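Local coordinates for protein response regulator (PDB 2PLN) that probably regulates transcription as a DNA-binding response regulator of a two-component-type system, of which this chain is the N-terminal receiver domain, at residues Met19-Ile24 and Tyr63-Val68. Numbering follows the deposited sequence.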
HETATM    1  N   MSE A  19      13.759  -9.594 -10.909  1.00 21.85           N
HETATM    2  CA  MSE A  19      13.339  -9.243  -9.566  1.00 21.53           C
HETATM    3  C   MSE A  19      13.186 -10.541  -8.784  1.00 19.66           C
HETATM    4  O   MSE A  19      12.638 -11.521  -9.294  1.00 17.92           O
HETATM    5  CB  MSE A  19      11.974  -8.542  -9.595  1.00 24.27           C
HETATM    6  CG  MSE A  19      11.881  -7.280 -10.405  1.00 30.19           C
HETATM    7 SE   MSE A  19      12.439  -5.742  -9.357  1.00 43.74          SE
HETATM    8  CE  MSE A  19      11.459  -4.346 -10.286  1.00 35.08           C
ATOM      9  N   ARG A  20      13.699 -10.541  -7.558  1.00 17.30           N
ATOM     10  CA  ARG A  20      13.561 -11.695  -6.676  1.00 16.16           C
ATOM     11  C   ARG A  20      12.805 -11.304  -5.409  1.00 14.03           C
ATOM     12  O   ARG A  20      13.107 -10.280  -4.785  1.00 12.78           O
ATOM     13  CB  ARG A  20      14.912 -12.300  -6.308  1.00 16.21           C
ATOM     14  CG  ARG A  20      14.758 -13.742  -5.717  1.00 18.05           C
ATOM     15  CD  ARG A  20      15.983 -14.303  -4.958  1.00 19.50           C
ATOM     16  NE  ARG A  20      16.910 -14.812  -5.902  1.00 28.48           N
ATOM     17  CZ  ARG A  20      17.175 -16.095  -6.134  1.00 25.33           C
ATOM     18  NH1 ARG A  20      16.688 -17.094  -5.404  1.00 24.39           N
ATOM     19  NH2 ARG A  20      18.013 -16.349  -7.094  1.00 26.16           N
ATOM     20  N   VAL A  21      11.832 -12.132  -5.031  1.00 12.27           N
ATOM     21  CA  VAL A  21      10.984 -11.849  -3.846  1.00 11.46           C
ATOM     22  C   VAL A  21      11.198 -12.931  -2.765  1.00 11.95           C
ATOM     23  O   VAL A  21      11.221 -14.117  -3.090  1.00 12.61           O
ATOM     24  CB  VAL A  21       9.494 -11.854  -4.254  1.00 10.98           C
ATOM     25  CG1 VAL A  21       8.610 -11.781  -3.004  1.00 11.59           C
ATOM     26  CG2 VAL A  21       9.197 -10.709  -5.283  1.00 10.01           C
ATOM     27  N   LEU A  22      11.378 -12.519  -1.502  1.00 11.57           N
ATOM     28  CA  LEU A  22      11.402 -13.452  -0.391  1.00 12.30           C
ATOM     29  C   LEU A  22      10.037 -13.484   0.316  1.00 12.67           C
ATOM     30  O   LEU A  22       9.491 -12.441   0.668  1.00 12.34           O
ATOM     31  CB  LEU A  22      12.477 -13.054   0.615  1.00 12.18           C
ATOM     32  CG  LEU A  22      12.598 -13.934   1.861  1.00 12.85           C
ATOM     33  CD1 LEU A  22      12.966 -15.428   1.523  1.00 13.44           C
ATOM     34  CD2 LEU A  22      13.592 -13.332   2.879  1.00 13.94           C
ATOM     35  N   LEU A  23       9.501 -14.680   0.531  1.00 11.83           N
ATOM     36  CA  LEU A  23       8.195 -14.805   1.189  1.00 13.09           C
ATOM     37  C   LEU A  23       8.429 -15.548   2.468  1.00 13.57           C
ATOM     38  O   LEU A  23       8.841 -16.710   2.430  1.00 14.24           O
ATOM     39  CB  LEU A  23       7.185 -15.589   0.317  1.00 13.42           C
ATOM     40  CG  LEU A  23       6.833 -15.029  -1.066  1.00 14.75           C
ATOM     41  CD1 LEU A  23       6.077 -16.040  -1.996  1.00 16.74           C
ATOM     42  CD2 LEU A  23       6.074 -13.684  -0.967  1.00 14.73           C
ATOM     43  N   ILE A  24       8.211 -14.877   3.598  1.00 13.47           N
ATOM     44  CA  ILE A  24       8.268 -15.563   4.898  1.00 13.25           C
ATOM     45  C   ILE A  24       6.847 -15.913   5.294  1.00 13.70           C
ATOM     46  O   ILE A  24       6.066 -15.055   5.638  1.00 13.32           O
ATOM     47  CB  ILE A  24       9.009 -14.735   5.959  1.00 13.16           C
ATOM     48  CG1 ILE A  24      10.454 -14.442   5.470  1.00 12.61           C
ATOM     49  CG2 ILE A  24       8.972 -15.477   7.356  1.00 12.32           C
ATOM     50  CD1 ILE A  24      11.178 -13.304   6.186  1.00 13.20           C
ATOM     51  N   TYR A  63      17.576  -9.813  -2.645  1.00 14.99           N
ATOM     52  CA  TYR A  63      16.135  -9.672  -2.884  1.00 14.41           C
ATOM     53  C   TYR A  63      15.742  -8.215  -3.111  1.00 13.83           C
ATOM     54  O   TYR A  63      16.342  -7.298  -2.524  1.00 13.70           O
ATOM     55  CB  TYR A  63      15.353 -10.190  -1.685  1.00 14.37           C
ATOM     56  CG  TYR A  63      15.524 -11.655  -1.459  1.00 14.66           C
ATOM     57  CD1 TYR A  63      14.812 -12.578  -2.219  1.00 14.04           C
ATOM     58  CD2 TYR A  63      16.414 -12.134  -0.487  1.00 14.64           C
ATOM     59  CE1 TYR A  63      14.954 -13.959  -2.002  1.00 13.00           C
ATOM     60  CE2 TYR A  63      16.569 -13.501  -0.283  1.00 16.23           C
ATOM     61  CZ  TYR A  63      15.854 -14.389  -1.048  1.00 14.42           C
ATOM     62  OH  TYR A  63      16.017 -15.706  -0.806  1.00 15.81           O
ATOM     63  N   ASP A  64      14.692  -8.013  -3.903  1.00 12.37           N
ATOM     64  CA  ASP A  64      14.154  -6.673  -4.169  1.00 12.37           C
ATOM     65  C   ASP A  64      13.015  -6.364  -3.206  1.00 11.55           C
ATOM     66  O   ASP A  64      12.727  -5.203  -2.939  1.00 11.29           O
ATOM     67  CB  ASP A  64      13.666  -6.625  -5.616  1.00 13.66           C
ATOM     68  CG  ASP A  64      14.794  -6.926  -6.602  1.00 16.14           C
ATOM     69  OD1 ASP A  64      15.617  -6.014  -6.849  1.00 17.81           O
ATOM     70  OD2 ASP A  64      14.954  -8.031  -7.150  1.00 15.67           O
ATOM     71  N   LEU A  65      12.363  -7.420  -2.703  1.00 10.51           N
ATOM     72  CA  LEU A  65      11.164  -7.280  -1.841  1.00 10.63           C
ATOM     73  C   LEU A  65      11.030  -8.487  -0.922  1.00 10.44           C
ATOM     74  O   LEU A  65      11.367  -9.618  -1.315  1.00 10.24           O
ATOM     75  CB  LEU A  65       9.917  -7.173  -2.727  1.00 10.94           C
ATOM     76  CG  LEU A  65       8.592  -6.854  -2.000  1.00 12.17           C
ATOM     77  CD1 LEU A  65       7.643  -6.010  -2.844  1.00 12.46           C
ATOM     78  CD2 LEU A  65       7.889  -8.159  -1.536  1.00 13.25           C
ATOM     79  N   VAL A  66      10.582  -8.255   0.311  1.00 10.23           N
ATOM     80  CA  VAL A  66      10.274  -9.353   1.253  1.00 11.33           C
ATOM     81  C   VAL A  66       8.874  -9.108   1.752  1.00 12.23           C
ATOM     82  O   VAL A  66       8.506  -7.963   2.067  1.00 11.56           O
ATOM     83  CB  VAL A  66      11.261  -9.457   2.485  1.00 11.73           C
ATOM     84  CG1 VAL A  66      11.400  -8.123   3.265  1.00 12.65           C
ATOM     85  CG2 VAL A  66      10.859 -10.622   3.430  1.00 10.64           C
HETATM   86  N   MSE A  67       8.087 -10.182   1.798  1.00 14.19           N
HETATM   87  CA  MSE A  67       6.815 -10.144   2.488  1.00 16.40           C
HETATM   88  C   MSE A  67       6.860 -11.093   3.670  1.00 15.25           C
HETATM   89  O   MSE A  67       7.218 -12.266   3.526  1.00 14.63           O
HETATM   90  CB  MSE A  67       5.649 -10.514   1.569  1.00 16.67           C
HETATM   91  CG  MSE A  67       4.318 -10.229   2.261  1.00 17.23           C
HETATM   92 SE   MSE A  67       2.795 -10.206   1.085  1.00 28.01          SE
HETATM   93  CE  MSE A  67       3.009 -11.944   0.282  1.00 18.89           C
ATOM     94  N   VAL A  68       6.520 -10.586   4.844  1.00 14.58           N
ATOM     95  CA  VAL A  68       6.680 -11.369   6.070  1.00 14.57           C
ATOM     96  C   VAL A  68       5.357 -11.447   6.816  1.00 15.78           C
ATOM     97  O   VAL A  68       4.692 -10.429   7.022  1.00 14.19           O
ATOM     98  CB  VAL A  68       7.824 -10.813   6.972  1.00 15.19           C
ATOM     99  CG1 VAL A  68       7.677  -9.293   7.268  1.00 15.95           C
ATOM    100  CG2 VAL A  68       7.945 -11.593   8.281  1.00 15.39           C
TER
HETATM  101  O   HOH W   1       4.450 -13.620   3.725  1.00 21.90           O
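R20 and D64 grip each other twice at the N-terminal end of a parallel strand pair: R20 N donates to D64 OD2 (2.8 Å), on its anti lone pair, and D64 N returns a bond to R20 O (2.9 Å). With CG anti to its carbonyl carbon (chi1 -59°), D64 turns its carboxylate toward the R20 backbone N, and the selenium of M19 (selenomethionine) lies 3.8 Å from D64 CG. L22 lies between two backbone bonds, its N reaching L65 O and its O taking M67 N, before I24 N meets M67 O; a water donates to I24 O and, weakly, M67 O. L65 N, 3.6 Å from R20 O, is buried without a partner. On one face of the sheet L22 CB sits 3.7 Å from the Y63 ring centroid, a CH-pi contact; Y63 OH hydrogen-bonds to D46 on strand 44-48, and R20 NH1 forms a salt bridge with it. V66 CG2 touches L22 CD2 and I24 CD1, each at 3.9 Å. On the other face V21 packs beside L65, and L23 CD2 meets M67 CE; V21, L23 and M67 rest on helix 28-40, L65 on strand 88-93. These are adjacent inner strands of a CheY-like receiver sheet. D64, a predicted phosphorylation site unmodified here, precedes its strand, whereas CheY-type acceptors sit at the C-terminal end; its OD2 bond better fits a backbone anchor.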